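Homoprotocatechuate 2,3-dioxygenase (Brevibacterium fuscum, PDB 4Z6M) catalyses the iron(II)-dependent ring opening of homoprotocatechuate by molecular oxygen, an extradiol cleavage next to the two catechol hydroxyls. Local coordinates at residues 255-260 with 265-270; 230-235 with 239-244. The protein carries 1 engineered substitution. One frame throughout, in Å; residues are numbered along the deposited sequence.

Contact 1: 255-260 with 265-270; sequences YLYILD and RIEIYT. With FE2 (Fe (II) ion), chain E.
Tyr257 and Glu267 run side by side from neighbouring strands and point the same way, the ring and carboxylate planes 31° apart. The phenol ring lies along the whole acid chain: CE1 of Tyr257 comes within 3.4 Å of both CG and CD of Glu267. That course is set by a fully extended Glu267, its CG anti to the backbone N (chi1 -173°), which carries the carboxylate out to the metal. There OE1 of Glu267 binds the iron at 2.1 Å, completing with His155 and His214 the two-histidine, one-carboxylate facial triad, while three waters fill the remaining positions. OE2 of Glu267 turns away from the iron, accepts a hydrogen bond from His248 and a weak one from water 1, and lies 3.6 Å from CB of Tyr255.

Strands 254-259 and 265-270 form an antiparallel beta hairpin in the metal-bearing sheet of a glyoxalase-type (vicinal oxygen chelate) domain. Leu256 with Ile268 and Ile258 with Ile266 are its hydrogen-bonded pairs, straightest from Ile258 N to Ile266 O (2.9 Å, 173°). Their side chains fill the face turned from the iron, where Ile258 and Ile266 pass at a slant, CG1 of Ile258 4.0 Å from CB of Ile266, with Met232 of helix 222-234 against Ile258 and Tyr35 of helix 28-38 against Ile266. On the iron face, CD of Arg265 reaches CD1 of Tyr257 at 3.9 Å; its NE pairs with Glu242.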
ATOM      1  N   TYR A 255     -11.003  -7.683   4.575  1.00  5.98           N
ATOM      2  CA  TYR A 255     -11.104  -9.050   5.076  1.00  6.07           C
ATOM      3  C   TYR A 255     -10.863 -10.108   4.017  1.00  6.02           C
ATOM      4  O   TYR A 255     -10.947  -9.855   2.800  1.00  6.02           O
ATOM      5  CB  TYR A 255     -12.498  -9.274   5.684  1.00  6.02           C
ATOM      6  CG  TYR A 255     -13.606  -9.427   4.665  1.00  6.49           C
ATOM      7  CD1 TYR A 255     -13.885 -10.647   4.097  1.00  7.41           C
ATOM      8  CD2 TYR A 255     -14.382  -8.338   4.251  1.00  6.16           C
ATOM      9  CE1 TYR A 255     -14.882 -10.809   3.154  1.00  7.07           C
ATOM     10  CE2 TYR A 255     -15.388  -8.490   3.311  1.00  6.32           C
ATOM     11  CZ  TYR A 255     -15.633  -9.722   2.749  1.00  7.02           C
ATOM     12  OH  TYR A 255     -16.657  -9.890   1.840  1.00  7.89           O
ATOM     13  N   LEU A 256     -10.648 -11.324   4.528  1.00  6.09           N
ATOM     14  CA  LEU A 256     -10.500 -12.526   3.727  1.00  6.43           C
ATOM     15  C   LEU A 256     -10.856 -13.712   4.607  1.00  6.26           C
ATOM     16  O   LEU A 256     -10.483 -13.709   5.775  1.00  7.28           O
ATOM     17  CB  LEU A 256      -9.050 -12.684   3.255  1.00  7.07           C
ATOM     18  CG  LEU A 256      -8.718 -13.933   2.424  1.00  7.82           C
ATOM     19  CD1 LEU A 256      -9.449 -13.931   1.094  1.00  8.82           C
ATOM     20  CD2 LEU A 256      -7.225 -14.070   2.276  1.00  8.09           C
ATOM     21  N   TYR A 257     -11.563 -14.715   4.077  1.00  7.02           N
ATOM     22  CA  TYR A 257     -11.765 -15.968   4.811  1.00  6.52           C
ATOM     23  C   TYR A 257     -11.136 -17.141   4.060  1.00  7.18           C
ATOM     24  O   TYR A 257     -11.391 -17.327   2.871  1.00  7.31           O
ATOM     25  CB  TYR A 257     -13.254 -16.266   5.033  1.00  7.23           C
ATOM     26  CG  TYR A 257     -13.967 -15.190   5.817  1.00  6.65           C
ATOM     27  CD1 TYR A 257     -13.987 -15.173   7.211  1.00  6.81           C
ATOM     28  CD2 TYR A 257     -14.609 -14.146   5.143  1.00  7.58           C
ATOM     29  CE1 TYR A 257     -14.652 -14.182   7.907  1.00  7.25           C
ATOM     30  CE2 TYR A 257     -15.252 -13.162   5.828  1.00  7.09           C
ATOM     31  CZ  TYR A 257     -15.274 -13.179   7.205  1.00  7.33           C
ATOM     32  OH  TYR A 257     -15.927 -12.174   7.837  1.00  9.00           O
ATOM     33  N   ILE A 258     -10.330 -17.922   4.775  1.00  6.72           N
ATOM     34  CA  ILE A 258      -9.674 -19.080   4.233  1.00  7.37           C
ATOM     35  C   ILE A 258      -9.957 -20.280   5.140  1.00  7.47           C
ATOM     36  O   ILE A 258     -10.401 -20.127   6.290  1.00  8.03           O
ATOM     37  CB  ILE A 258      -8.155 -18.840   4.036  1.00  7.83           C
ATOM     38  CG1 ILE A 258      -7.472 -18.570   5.366  1.00  8.39           C
ATOM     39  CG2 ILE A 258      -7.937 -17.688   3.048  1.00  8.30           C
ATOM     40  CD1 ILE A 258      -5.996 -18.276   5.272  1.00  8.98           C
ATOM     41  N   LEU A 259      -9.666 -21.462   4.618  1.00  7.83           N
ATOM     42  CA  LEU A 259      -9.971 -22.719   5.320  1.00  8.26           C
ATOM     43  C   LEU A 259      -8.701 -23.524   5.576  1.00  8.31           C
ATOM     44  O   LEU A 259      -7.983 -23.820   4.648  1.00  9.66           O
ATOM     45  CB  LEU A 259     -10.966 -23.569   4.522  1.00  9.15           C
ATOM     46  CG  LEU A 259     -12.291 -22.882   4.213  1.00 10.86           C
ATOM     47  CD1 LEU A 259     -13.070 -23.730   3.251  1.00 14.07           C
ATOM     48  CD2 LEU A 259     -13.093 -22.579   5.465  1.00 11.72           C
ATOM     49  N   ASP A 260      -8.484 -23.920   6.824  1.00  8.58           N
ATOM     50  CA  ASP A 260      -7.328 -24.765   7.181  1.00  8.24           C
ATOM     51  C   ASP A 260      -7.592 -26.226   6.773  1.00  8.78           C
ATOM     52  O   ASP A 260      -8.671 -26.536   6.255  1.00  9.03           O
ATOM     53  CB  ASP A 260      -6.922 -24.547   8.651  1.00  8.64           C
ATOM     54  CG  ASP A 260      -7.573 -25.515   9.644  1.00  8.09           C
ATOM     55  OD1 ASP A 260      -8.519 -26.247   9.277  1.00  9.57           O
ATOM     56  OD2 ASP A 260      -7.107 -25.527  10.819  1.00  9.93           O
ATOM     57  N   ARG A 265     -12.112 -22.249   9.835  1.00  8.29           N
ATOM     58  CA  ARG A 265     -12.083 -20.990   9.093  1.00  7.68           C
ATOM     59  C   ARG A 265     -11.258 -19.950   9.811  1.00  7.63           C
ATOM     60  O   ARG A 265     -11.424 -19.708  11.011  1.00  7.54           O
ATOM     61  CB  ARG A 265     -13.519 -20.518   8.918  1.00  7.61           C
ATOM     62  CG  ARG A 265     -13.686 -19.215   8.161  1.00  7.73           C
ATOM     63  CD  ARG A 265     -15.132 -18.754   8.127  1.00  7.80           C
ATOM     64  NE  ARG A 265     -16.006 -19.602   7.320  1.00  7.96           N
ATOM     65  CZ  ARG A 265     -16.913 -20.468   7.781  1.00  8.30           C
ATOM     66  NH1 ARG A 265     -17.067 -20.689   9.081  1.00  8.26           N
ATOM     67  NH2 ARG A 265     -17.683 -21.116   6.909  1.00  9.35           N
ATOM     68  N   ILE A 266     -10.363 -19.328   9.044  1.00  8.61           N
ATOM     69  CA  ILE A 266      -9.528 -18.241   9.541  1.00  7.45           C
ATOM     70  C   ILE A 266      -9.890 -16.989   8.740  1.00  6.99           C
ATOM     71  O   ILE A 266      -9.936 -17.033   7.501  1.00  7.63           O
ATOM     72  CB  ILE A 266      -8.031 -18.554   9.363  1.00  8.49           C
ATOM     73  CG1 ILE A 266      -7.699 -19.889  10.064  1.00  8.93           C
ATOM     74  CG2 ILE A 266      -7.176 -17.420   9.893  1.00  9.32           C
ATOM     75  CD1 ILE A 266      -7.884 -19.900  11.558  1.00  9.99           C
ATOM     76  N   GLU A 267     -10.161 -15.899   9.449  1.00  6.69           N
ATOM     77  CA  GLU A 267     -10.326 -14.592   8.825  1.00  6.57           C
ATOM     78  C   GLU A 267      -9.009 -13.833   8.949  1.00  6.33           C
ATOM     79  O   GLU A 267      -8.349 -13.863   9.999  1.00  7.10           O
ATOM     80  CB  GLU A 267     -11.443 -13.803   9.500  1.00  6.81           C
ATOM     81  CG  GLU A 267     -11.791 -12.505   8.801  1.00  6.86           C
ATOM     82  CD  GLU A 267     -12.884 -11.719   9.467  1.00  7.81           C
ATOM     83  OE1 GLU A 267     -13.363 -12.142  10.533  1.00  7.66           O
ATOM     84  OE2 GLU A 267     -13.252 -10.638   8.926  1.00  7.83           O
ATOM     85  N   ILE A 268      -8.681 -13.098   7.893  1.00  5.94           N
ATOM     86  CA  ILE A 268      -7.624 -12.103   7.916  1.00  5.98           C
ATOM     87  C   ILE A 268      -8.296 -10.738   7.782  1.00  5.98           C
ATOM     88  O   ILE A 268      -9.235 -10.606   7.030  1.00  7.51           O
ATOM     89  CB  ILE A 268      -6.594 -12.316   6.780  1.00  7.60           C
ATOM     90  CG1 ILE A 268      -6.302 -13.813   6.489  1.00  9.28           C
ATOM     91  CG2 ILE A 268      -5.356 -11.491   7.114  1.00  7.45           C
ATOM     92  CD1 ILE A 268      -5.649 -14.529   7.623  1.00 10.55           C
ATOM     93  N   TYR A 269      -7.860  -9.759   8.570  1.00  6.30           N
ATOM     94  CA  TYR A 269      -8.656  -8.603   8.898  1.00  7.03           C
ATOM     95  C   TYR A 269      -7.761  -7.390   9.080  1.00  7.40           C
ATOM     96  O   TYR A 269      -6.665  -7.490   9.653  1.00  8.37           O
ATOM     97  CB  TYR A 269      -9.344  -8.914  10.220  1.00  7.70           C
ATOM     98  CG  TYR A 269     -10.331  -7.971  10.841  1.00  7.99           C
ATOM     99  CD1 TYR A 269     -11.687  -8.074  10.564  1.00  7.99           C
ATOM    100  CD2 TYR A 269      -9.919  -7.076  11.801  1.00  9.28           C
ATOM    101  CE1 TYR A 269     -12.602  -7.286  11.245  1.00  7.89           C
ATOM    102  CE2 TYR A 269     -10.829  -6.284  12.476  1.00  8.66           C
ATOM    103  CZ  TYR A 269     -12.180  -6.399  12.195  1.00  7.36           C
ATOM    104  OH  TYR A 269     -13.113  -5.664  12.885  1.00  7.88           O
ATOM    105  N   THR A 270      -8.189  -6.218   8.634  1.00  6.79           N
ATOM    106  CA  THR A 270      -7.418  -5.006   8.975  1.00  7.06           C
ATOM    107  C   THR A 270      -8.278  -3.759   8.922  1.00  6.52           C
ATOM    108  O   THR A 270      -9.215  -3.687   8.138  1.00  7.11           O
ATOM    109  CB  THR A 270      -6.160  -4.842   8.086  1.00  8.19           C
ATOM    110  OG1 THR A 270      -5.290  -3.836   8.645  1.00  9.08           O
ATOM    111  CG2 THR A 270      -6.504  -4.479   6.641  1.00  8.47           C
TER
HETATM  112 FE   FE2 E 401     -14.910 -11.825  11.852  1.00  7.97          FE
HETATM  113  O   HOH W   1     -14.826  -9.786  11.150  1.00  9.11           O
HETATM  114  O   HOH W   2     -16.490 -11.424  13.268  1.00  7.24           O
HETATM  115  O   HOH W   3     -16.509 -12.006  10.337  1.00 10.35           O

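Contact 2: 230-235 with 239-244; sequences DKMGAL and DRIERG
Met232 meets Arg240 and Ile241 with the far end of its side chain, the terminal methyl lying against the link between those two residues. CE of Met232 is 3.7 Å from CB of Arg240 and equally close to the carbonyl carbon, C, of Arg240. From the same methyl to CG1 of Ile241 the distance is 3.9 Å, and SD of Met232 lies equally near that CG1. Closer to the helix, CD1 of Ile241 reaches back to CB of Met232 at 4.1 Å, so the two side chains cross at a slant and each covers more than one atom of the other. The methionine runs straight out from the helix through chi2 (176°) and bends only at its last torsion (chi3 73°), which turns the methyl aside onto Arg240. Ile258 and Ile237 also pack directly on Met232.

The contact lies where the last turn of helix 222-234 gives way, through a short loop and a 3-10 segment, to the short strand 241-242, which runs beside strand 254-259 of the glyoxalase-type domain. Just beyond Ile241, Glu242 and Arg243 both face Tyr257 in a classic beta bulge.

Of the Arg240 side chain it is the CB that meets the methionine; the chain then bends at chi2 and chi3, and NH2 of Arg240 bonds to Asn263. Farther out the contact borders other chains. Asp230 forms a salt bridge with Arg247 of a second subunit and hydrogen-bonds Trp296 of that subunit, which also packs on Ile241, while a third subunit contributes Tyr142 against Asp230 and Met140 against Ala234.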
ATOM      1  N   ASP A 230      -2.786 -14.151  -3.300  1.00  6.77           N
ATOM      2  CA  ASP A 230      -1.855 -14.391  -4.388  1.00  7.24           C
ATOM      3  C   ASP A 230      -1.001 -15.642  -4.131  1.00  7.44           C
ATOM      4  O   ASP A 230      -0.762 -16.433  -5.054  1.00  8.17           O
ATOM      5  CB  ASP A 230      -0.957 -13.182  -4.588  1.00  7.30           C
ATOM      6  CG  ASP A 230      -1.678 -11.971  -5.167  1.00  8.08           C
ATOM      7  OD1 ASP A 230      -2.662 -12.135  -5.913  1.00  8.18           O
ATOM      8  OD2 ASP A 230      -1.160 -10.846  -4.935  1.00  7.60           O
ATOM      9  N   LYS A 231      -0.530 -15.793  -2.895  1.00  7.49           N
ATOM     10  CA  LYS A 231       0.278 -16.929  -2.504  1.00  7.35           C
ATOM     11  C   LYS A 231      -0.508 -18.244  -2.619  1.00  8.05           C
ATOM     12  O   LYS A 231       0.011 -19.251  -3.105  1.00  8.15           O
ATOM     13  CB  LYS A 231       0.835 -16.750  -1.095  1.00  7.97           C
ATOM     14  CG  LYS A 231       1.767 -17.866  -0.667  1.00  8.11           C
ATOM     15  CD  LYS A 231       2.406 -17.579   0.682  1.00  8.67           C
ATOM     16  CE  LYS A 231       3.446 -18.613   1.049  1.00  9.90           C
ATOM     17  NZ  LYS A 231       4.041 -18.336   2.372  1.00 11.08           N
ATOM     18  N   MET A 232      -1.768 -18.208  -2.198  1.00  7.55           N
ATOM     19  CA  MET A 232      -2.601 -19.388  -2.274  1.00  7.99           C
ATOM     20  C   MET A 232      -2.865 -19.746  -3.741  1.00  8.13           C
ATOM     21  O   MET A 232      -2.877 -20.944  -4.087  1.00  9.13           O
ATOM     22  CB  MET A 232      -3.872 -19.239  -1.438  1.00  8.14           C
ATOM     23  CG  MET A 232      -3.571 -19.178   0.059  1.00  9.85           C
ATOM     24  SD  MET A 232      -4.986 -18.885   1.105  1.00 10.33           S
ATOM     25  CE  MET A 232      -5.775 -20.495   0.979  1.00 11.32           C
ATOM     26  N   GLY A 233      -3.012 -18.748  -4.618  1.00  7.78           N
ATOM     27  CA  GLY A 233      -3.067 -19.049  -6.047  1.00  7.93           C
ATOM     28  C   GLY A 233      -1.784 -19.722  -6.530  1.00  8.40           C
ATOM     29  O   GLY A 233      -1.814 -20.723  -7.267  1.00  9.27           O
ATOM     30  N   ALA A 234      -0.630 -19.176  -6.145  1.00  8.27           N
ATOM     31  CA  ALA A 234       0.636 -19.769  -6.586  1.00  8.16           C
ATOM     32  C   ALA A 234       0.832 -21.188  -6.088  1.00  9.19           C
ATOM     33  O   ALA A 234       1.447 -22.001  -6.783  1.00 10.09           O
ATOM     34  CB  ALA A 234       1.791 -18.887  -6.134  1.00  8.79           C
ATOM     35  N   LEU A 235       0.355 -21.469  -4.884  1.00  8.46           N
ATOM     36  CA  LEU A 235       0.412 -22.823  -4.318  1.00  9.04           C
ATOM     37  C   LEU A 235      -0.692 -23.718  -4.862  1.00  9.34           C
ATOM     38  O   LEU A 235      -0.781 -24.897  -4.464  1.00 10.70           O
ATOM     39  CB  LEU A 235       0.328 -22.739  -2.785  1.00  9.57           C
ATOM     40  CG  LEU A 235       1.557 -22.097  -2.126  1.00  9.92           C
ATOM     41  CD1 LEU A 235       1.307 -21.860  -0.644  1.00 10.41           C
ATOM     42  CD2 LEU A 235       2.795 -22.949  -2.303  1.00 10.66           C
ATOM     43  N   ASP A 239      -8.789 -23.071  -3.932  1.00  9.45           N
ATOM     44  CA  ASP A 239     -10.004 -23.672  -3.418  1.00  9.88           C
ATOM     45  C   ASP A 239     -10.178 -23.558  -1.916  1.00 10.33           C
ATOM     46  O   ASP A 239     -11.278 -23.790  -1.411  1.00 11.93           O
ATOM     47  CB  ASP A 239     -10.157 -25.119  -3.893  1.00 11.21           C
ATOM     48  CG  ASP A 239      -8.997 -26.025  -3.523  1.00 11.99           C
ATOM     49  OD1 ASP A 239      -7.835 -25.588  -3.460  1.00 12.27           O
ATOM     50  OD2 ASP A 239      -9.274 -27.244  -3.392  1.00 16.51           O
ATOM     51  N   ARG A 240      -9.108 -23.212  -1.205  1.00  8.69           N
ATOM     52  CA  ARG A 240      -9.175 -23.000   0.232  1.00  9.40           C
ATOM     53  C   ARG A 240      -9.360 -21.522   0.586  1.00  8.09           C
ATOM     54  O   ARG A 240      -9.428 -21.173   1.741  1.00  8.68           O
ATOM     55  CB  ARG A 240      -7.898 -23.547   0.894  1.00 10.10           C
ATOM     56  CG  ARG A 240      -7.524 -24.979   0.512  1.00 11.01           C
ATOM     57  CD  ARG A 240      -8.673 -25.955   0.718  1.00 11.70           C
ATOM     58  NE  ARG A 240      -8.940 -26.162   2.124  1.00 12.32           N
ATOM     59  CZ  ARG A 240      -9.986 -26.834   2.595  1.00 12.49           C
ATOM     60  NH1 ARG A 240     -10.944 -27.240   1.771  1.00 15.64           N
ATOM     61  NH2 ARG A 240     -10.119 -27.027   3.895  1.00 12.22           N
ATOM     62  N   ILE A 241      -9.494 -20.675  -0.424  1.00  8.59           N
ATOM     63  CA  ILE A 241     -10.009 -19.314  -0.227  1.00  8.27           C
ATOM     64  C   ILE A 241     -11.523 -19.409  -0.284  1.00  8.43           C
ATOM     65  O   ILE A 241     -12.090 -19.724  -1.328  1.00  8.81           O
ATOM     66  CB  ILE A 241      -9.516 -18.356  -1.317  1.00  8.55           C
ATOM     67  CG1 ILE A 241      -7.990 -18.255  -1.329  1.00  8.79           C
ATOM     68  CG2 ILE A 241     -10.160 -16.982  -1.160  1.00 10.14           C
ATOM     69  CD1 ILE A 241      -7.432 -17.499  -2.502  1.00  9.56           C
ATOM     70  N   GLU A 242     -12.172 -19.197   0.854  1.00  7.76           N
ATOM     71  CA  GLU A 242     -13.616 -19.420   0.922  1.00  7.87           C
ATOM     72  C   GLU A 242     -14.379 -18.209   0.389  1.00  7.84           C
ATOM     73  O   GLU A 242     -15.358 -18.370  -0.337  1.00  9.22           O
ATOM     74  CB  GLU A 242     -14.043 -19.705   2.371  1.00  8.56           C
ATOM     75  CG  GLU A 242     -15.497 -20.136   2.477  1.00  9.06           C
ATOM     76  CD  GLU A 242     -16.083 -20.042   3.864  1.00  9.32           C
ATOM     77  OE1 GLU A 242     -15.620 -19.224   4.656  1.00 10.24           O
ATOM     78  OE2 GLU A 242     -17.024 -20.825   4.145  1.00 11.21           O
ATOM     79  N   ARG A 243     -13.969 -17.010   0.802  1.00  7.85           N
ATOM     80  CA  ARG A 243     -14.765 -15.808   0.563  1.00  8.12           C
ATOM     81  C   ARG A 243     -13.858 -14.606   0.688  1.00  7.55           C
ATOM     82  O   ARG A 243     -13.123 -14.474   1.671  1.00  8.03           O
ATOM     83  CB  ARG A 243     -15.878 -15.708   1.599  1.00  9.56           C
ATOM     84  CG  ARG A 243     -16.685 -14.423   1.553  1.00  9.48           C
ATOM     85  CD  ARG A 243     -17.763 -14.343   2.619  1.00  9.17           C
ATOM     86  NE  ARG A 243     -18.169 -12.950   2.697  1.00  8.27           N
ATOM     87  CZ  ARG A 243     -18.514 -12.295   3.801  1.00  8.15           C
ATOM     88  NH1 ARG A 243     -18.736 -12.943   4.932  1.00  8.72           N
ATOM     89  NH2 ARG A 243     -18.693 -10.993   3.735  1.00  8.33           N
ATOM     90  N   GLY A 244     -13.957 -13.709  -0.278  1.00  8.49           N
ATOM     91  CA  GLY A 244     -13.200 -12.464  -0.252  1.00  7.42           C
ATOM     92  C   GLY A 244     -12.129 -12.453  -1.335  1.00  6.94           C
ATOM     93  O   GLY A 244     -12.148 -13.269  -2.266  1.00  8.56           O
TER

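Read from the N terminus, helix 222-234 comes first, and contact 2 closes the short loop that returns its end to strand 241-242. The chain then passes through strand 244-247 before contact 1 closes the next turn, between strands 254-259 and 265-270. The two loops follow in series, neither nested nor crossed, yet they meet in space with centres about 10 Å apart. A salt bridge from Arg265 NE to Glu242 OE1 (2.7 Å) and a probable hydrogen bond from Arg240 NH2 to Asp260 O (2.8 Å) join them. Together they tie the helix, the edge of the sheet and the metal-bearing hairpin, leading from the subunit interface towards the iron.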